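Local atomic coordinates of AGR_L_2016p (Agrobacterium tumefaciens, PDB entry 2GVH), a protein that probably hydrolyses the thioester bond of acyl-CoA to release coenzyme A, as a protein with two hotdog-type thioesterase domains. Residues M186-C198 with A226-T240. Residues are numbered along the deposited sequence; the frame is centred on the assembly and turned at random.
Sequences MTKAAFVAASRYC and AHVERVGRSSMSIQT
Tyr197, in the last turn of the helix, leans over the hairpin end, where Val228, Val231 and Met236 meet different parts of it. Its CG lies anti to the backbone N (chi1 -173°), which extends the ring along the hairpin toward Val231. Val228 crosses the Tyr197 side chain at about a right angle, its CG2 set 3.9 Å from Tyr197 CB at the root of the ring. Further out, Val231 CG2 reaches the other end of the phenol, 3.6 Å from Tyr197 OH. Met236, a selenomethionine, makes a Met-aromatic contact: its SE sits 4.7 Å from the ring centroid and 58° off the ring normal, an oblique approach, and its nearest ring atom is Tyr197 CD2. Bends at chi2 and chi3 of Met236 bring its CE to the CB of Ala194 at 4.0 Å.

Through the middle of 186-198 the helix presents alanines. Ile238 lies against two successive turns, with CG2 beside Ala190 and CD1 3.7 Å from Ala194 CB, while the methyl of Ala226 fits between Ala189 and Ala193, 3.8 Å from Ala189 CB. Consistent with side chains this small, the axes of the helix segment and 226-231 approach to 7.2 Å, at a crossing angle of -55°. This is the hotdog fold, a long helix wrapped by an antiparallel sheet; Ala193 also touches Val160 on strand 160-165, and Ile238 touches Met262 on strand 252-264. No hydrogen bond links helix and hairpin. Between the strands, Glu229 and Arg230 both face Ser237 in a classic beta bulge, and Ser237 OG bonds Glu229 OE1, out of the carboxylate plane on its anti side. At the far end, the CE of selenomethionine Met186 reaches Thr240 O at 3.5 Å.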
loop_
_atom_site.group_PDB
_atom_site.type_symbol
_atom_site.label_atom_id
_atom_site.label_comp_id
_atom_site.label_asym_id
_atom_site.label_seq_id
_atom_site.Cartn_x
_atom_site.Cartn_y
_atom_site.Cartn_z
HETATM N N MSE B 186 14.466 8.503 -3.478
HETATM C CA MSE B 186 15.820 8.977 -3.462
HETATM C C MSE B 186 16.314 8.990 -2.050
HETATM O O MSE B 186 17.469 8.699 -1.793
HETATM C CB MSE B 186 15.922 10.363 -4.069
HETATM C CG MSE B 186 15.626 10.385 -5.519
HETATM SE SE MSE B 186 15.426 12.239 -6.100
HETATM C CE MSE B 186 17.318 12.636 -6.479
ATOM N N THR B 187 15.437 9.334 -1.138
ATOM C CA THR B 187 15.746 9.363 0.255
ATOM C C THR B 187 16.026 7.969 0.776
ATOM O O THR B 187 17.038 7.748 1.418
ATOM C CB THR B 187 14.587 10.006 1.056
ATOM O OG1 THR B 187 14.290 11.270 0.479
ATOM C CG2 THR B 187 15.002 10.260 2.490
ATOM N N LYS B 188 15.126 7.029 0.536
ATOM C CA LYS B 188 15.439 5.601 0.746
ATOM C C LYS B 188 16.881 5.276 0.299
ATOM O O LYS B 188 17.670 4.796 1.094
ATOM C CB LYS B 188 14.450 4.716 0.019
ATOM C CG LYS B 188 14.503 3.283 0.456
ATOM C CD LYS B 188 13.633 2.450 -0.414
ATOM C CE LYS B 188 12.794 1.494 0.399
ATOM N NZ LYS B 188 11.869 0.821 -0.560
ATOM N N ALA B 189 17.237 5.575 -0.944
ATOM C CA ALA B 189 18.620 5.292 -1.374
ATOM C C ALA B 189 19.666 6.039 -0.526
ATOM O O ALA B 189 20.708 5.504 -0.201
ATOM C CB ALA B 189 18.815 5.559 -2.881
ATOM N N ALA B 190 19.367 7.256 -0.108
ATOM C CA ALA B 190 20.283 8.006 0.748
ATOM C C ALA B 190 20.407 7.346 2.130
ATOM O O ALA B 190 21.479 7.293 2.727
ATOM C CB ALA B 190 19.797 9.408 0.913
ATOM N N PHE B 191 19.300 6.838 2.648
ATOM C CA PHE B 191 19.350 6.118 3.900
ATOM C C PHE B 191 20.226 4.882 3.782
ATOM O O PHE B 191 21.040 4.623 4.633
ATOM C CB PHE B 191 17.946 5.720 4.324
ATOM C CG PHE B 191 17.935 4.856 5.519
ATOM C CD1 PHE B 191 18.264 3.502 5.415
ATOM C CD2 PHE B 191 17.670 5.383 6.761
ATOM C CE1 PHE B 191 18.307 2.685 6.526
ATOM C CE2 PHE B 191 17.694 4.565 7.876
ATOM C CZ PHE B 191 18.017 3.219 7.762
ATOM N N VAL B 192 20.075 4.129 2.696
ATOM C CA VAL B 192 20.857 2.924 2.483
ATOM C C VAL B 192 22.356 3.246 2.470
ATOM O O VAL B 192 23.084 2.776 3.331
ATOM C CB VAL B 192 20.415 2.201 1.178
ATOM C CG1 VAL B 192 21.475 1.159 0.683
ATOM C CG2 VAL B 192 19.040 1.575 1.354
ATOM N N ALA B 193 22.817 4.051 1.520
ATOM C CA ALA B 193 24.234 4.472 1.445
ATOM C C ALA B 193 24.825 5.055 2.727
ATOM O O ALA B 193 25.895 4.620 3.154
ATOM C CB ALA B 193 24.445 5.463 0.306
ATOM N N ALA B 194 24.165 6.044 3.331
ATOM C CA ALA B 194 24.581 6.549 4.671
ATOM C C ALA B 194 24.773 5.454 5.694
ATOM O O ALA B 194 25.820 5.353 6.325
ATOM C CB ALA B 194 23.553 7.578 5.247
ATOM N N SER B 195 23.754 4.623 5.842
ATOM C CA SER B 195 23.715 3.647 6.936
ATOM C C SER B 195 24.752 2.592 6.736
ATOM O O SER B 195 25.440 2.199 7.662
ATOM C CB SER B 195 22.339 3.008 7.037
ATOM O OG SER B 195 22.383 1.967 7.975
ATOM N N ARG B 196 24.867 2.135 5.505
ATOM C CA ARG B 196 25.970 1.231 5.124
ATOM C C ARG B 196 27.313 1.820 5.474
ATOM O O ARG B 196 28.147 1.132 6.019
ATOM C CB ARG B 196 25.907 0.844 3.638
ATOM C CG ARG B 196 24.869 -0.246 3.373
ATOM C CD ARG B 196 24.811 -0.620 1.920
ATOM N NE ARG B 196 23.949 -1.770 1.640
ATOM C CZ ARG B 196 23.695 -2.211 0.410
ATOM N NH1 ARG B 196 24.218 -1.598 -0.649
ATOM N NH2 ARG B 196 22.925 -3.272 0.219
ATOM N N TYR B 197 27.501 3.109 5.216
ATOM C CA TYR B 197 28.787 3.766 5.484
ATOM C C TYR B 197 29.126 3.783 6.963
ATOM O O TYR B 197 30.220 3.449 7.345
ATOM C CB TYR B 197 28.770 5.199 4.961
ATOM C CG TYR B 197 30.103 5.873 5.042
ATOM C CD1 TYR B 197 31.037 5.723 4.019
ATOM C CD2 TYR B 197 30.455 6.638 6.151
ATOM C CE1 TYR B 197 32.285 6.330 4.091
ATOM C CE2 TYR B 197 31.713 7.247 6.231
ATOM C CZ TYR B 197 32.615 7.086 5.190
ATOM O OH TYR B 197 33.859 7.673 5.236
ATOM N N CYS B 198 28.192 4.183 7.808
ATOM C CA CYS B 198 28.541 4.354 9.204
ATOM C C CYS B 198 28.300 3.096 10.066
ATOM O O CYS B 198 28.769 3.024 11.186
ATOM C CB CYS B 198 27.803 5.562 9.756
ATOM S SG CYS B 198 25.992 5.375 9.935
ATOM N N ALA B 226 23.299 6.265 -5.176
ATOM C CA ALA B 226 23.523 7.054 -3.982
ATOM C C ALA B 226 24.869 6.702 -3.427
ATOM O O ALA B 226 25.235 5.508 -3.383
ATOM C CB ALA B 226 22.421 6.781 -2.944
ATOM N N HIS B 227 25.632 7.729 -3.040
ATOM C CA HIS B 227 26.975 7.514 -2.481
ATOM C C HIS B 227 27.327 8.680 -1.601
ATOM O O HIS B 227 26.822 9.772 -1.794
ATOM C CB HIS B 227 28.013 7.384 -3.591
ATOM C CG HIS B 227 28.320 8.680 -4.245
ATOM N ND1 HIS B 227 29.325 9.516 -3.802
ATOM C CD2 HIS B 227 27.709 9.326 -5.263
ATOM C CE1 HIS B 227 29.339 10.611 -4.545
ATOM N NE2 HIS B 227 28.371 10.519 -5.442
ATOM N N VAL B 228 28.222 8.456 -0.651
ATOM C CA VAL B 228 28.571 9.474 0.328
ATOM C C VAL B 228 29.525 10.440 -0.322
ATOM O O VAL B 228 30.503 10.023 -0.952
ATOM C CB VAL B 228 29.164 8.808 1.594
ATOM C CG1 VAL B 228 29.712 9.821 2.551
ATOM C CG2 VAL B 228 28.093 7.976 2.281
ATOM N N GLU B 229 29.225 11.727 -0.191
ATOM C CA GLU B 229 30.061 12.802 -0.731
ATOM C C GLU B 229 31.032 13.336 0.293
ATOM O O GLU B 229 32.208 13.546 -0.027
ATOM C CB GLU B 229 29.194 13.999 -1.098
ATOM C CG GLU B 229 28.626 14.008 -2.477
ATOM C CD GLU B 229 27.625 15.141 -2.655
ATOM O OE1 GLU B 229 26.676 15.313 -1.796
ATOM O OE2 GLU B 229 27.807 15.856 -3.672
ATOM N N ARG B 230 30.522 13.673 1.484
ATOM C CA ARG B 230 31.367 14.167 2.565
ATOM C C ARG B 230 30.898 13.702 3.934
ATOM O O ARG B 230 29.725 13.387 4.117
ATOM C CB ARG B 230 31.571 15.698 2.496
ATOM C CG ARG B 230 30.337 16.574 2.617
ATOM N N VAL B 231 31.829 13.648 4.880
ATOM C CA VAL B 231 31.566 13.119 6.203
ATOM C C VAL B 231 31.916 14.152 7.257
ATOM O O VAL B 231 33.060 14.588 7.353
ATOM C CB VAL B 231 32.402 11.861 6.465
ATOM C CG1 VAL B 231 32.115 11.306 7.864
ATOM C CG2 VAL B 231 32.130 10.806 5.410
ATOM N N GLY B 232 30.928 14.550 8.042
ATOM C CA GLY B 232 31.166 15.407 9.208
ATOM C C GLY B 232 31.493 14.556 10.412
ATOM O O GLY B 232 31.861 13.382 10.268
ATOM N N ARG B 233 31.371 15.154 11.595
ATOM C CA ARG B 233 31.575 14.421 12.839
ATOM C C ARG B 233 30.457 13.387 12.907
ATOM O O ARG B 233 30.710 12.181 12.804
ATOM C CB ARG B 233 31.591 15.355 14.068
ATOM N N SER B 234 29.216 13.852 13.003
ATOM C CA SER B 234 28.097 12.908 13.085
ATOM C C SER B 234 27.208 12.779 11.832
ATOM O O SER B 234 26.341 11.917 11.781
ATOM C CB SER B 234 27.255 13.183 14.333
ATOM O OG SER B 234 26.434 14.309 14.127
ATOM N N SER B 235 27.415 13.621 10.831
ATOM C CA SER B 235 26.556 13.597 9.651
ATOM C C SER B 235 27.305 13.257 8.382
ATOM O O SER B 235 28.525 13.383 8.324
ATOM C CB SER B 235 25.886 14.945 9.474
ATOM O OG SER B 235 26.862 15.936 9.297
HETATM N N MSE B 236 26.572 12.822 7.361
HETATM C CA MSE B 236 27.140 12.703 6.016
HETATM C C MSE B 236 26.215 13.425 5.082
HETATM O O MSE B 236 25.035 13.652 5.400
HETATM C CB MSE B 236 27.224 11.252 5.533
HETATM C CG MSE B 236 28.196 10.340 6.250
HETATM SE SE MSE B 236 27.397 8.554 6.579
HETATM C CE MSE B 236 26.171 9.045 7.869
ATOM N N SER B 237 26.772 13.728 3.919
ATOM C CA SER B 237 26.066 14.259 2.792
ATOM C C SER B 237 26.102 13.277 1.611
ATOM O O SER B 237 27.180 12.905 1.073
ATOM C CB SER B 237 26.678 15.590 2.390
ATOM O OG SER B 237 26.141 16.028 1.152
ATOM N N ILE B 238 24.909 12.889 1.195
ATOM C CA ILE B 238 24.736 11.840 0.235
ATOM C C ILE B 238 24.192 12.469 -1.008
ATOM O O ILE B 238 23.277 13.274 -0.922
ATOM C CB ILE B 238 23.717 10.777 0.707
ATOM C CG1 ILE B 238 24.257 9.983 1.902
ATOM C CG2 ILE B 238 23.453 9.779 -0.440
ATOM C CD1 ILE B 238 24.084 10.662 3.211
ATOM N N GLN B 239 24.800 12.135 -2.152
ATOM C CA GLN B 239 24.262 12.516 -3.428
ATOM C C GLN B 239 23.457 11.368 -3.965
ATOM O O GLN B 239 23.872 10.249 -3.864
ATOM C CB GLN B 239 25.368 12.846 -4.426
ATOM C CG GLN B 239 24.885 12.924 -5.857
ATOM C CD GLN B 239 25.946 13.463 -6.780
ATOM O OE1 GLN B 239 26.286 14.649 -6.709
ATOM N NE2 GLN B 239 26.492 12.600 -7.654
ATOM N N THR B 240 22.316 11.660 -4.569
ATOM C CA THR B 240 21.523 10.631 -5.220
ATOM C C THR B 240 21.158 11.107 -6.584
ATOM O O THR B 240 20.809 12.263 -6.753
ATOM C CB THR B 240 20.219 10.348 -4.487
ATOM O OG1 THR B 240 20.504 10.133 -3.112
ATOM C CG2 THR B 240 19.601 9.072 -5.062
#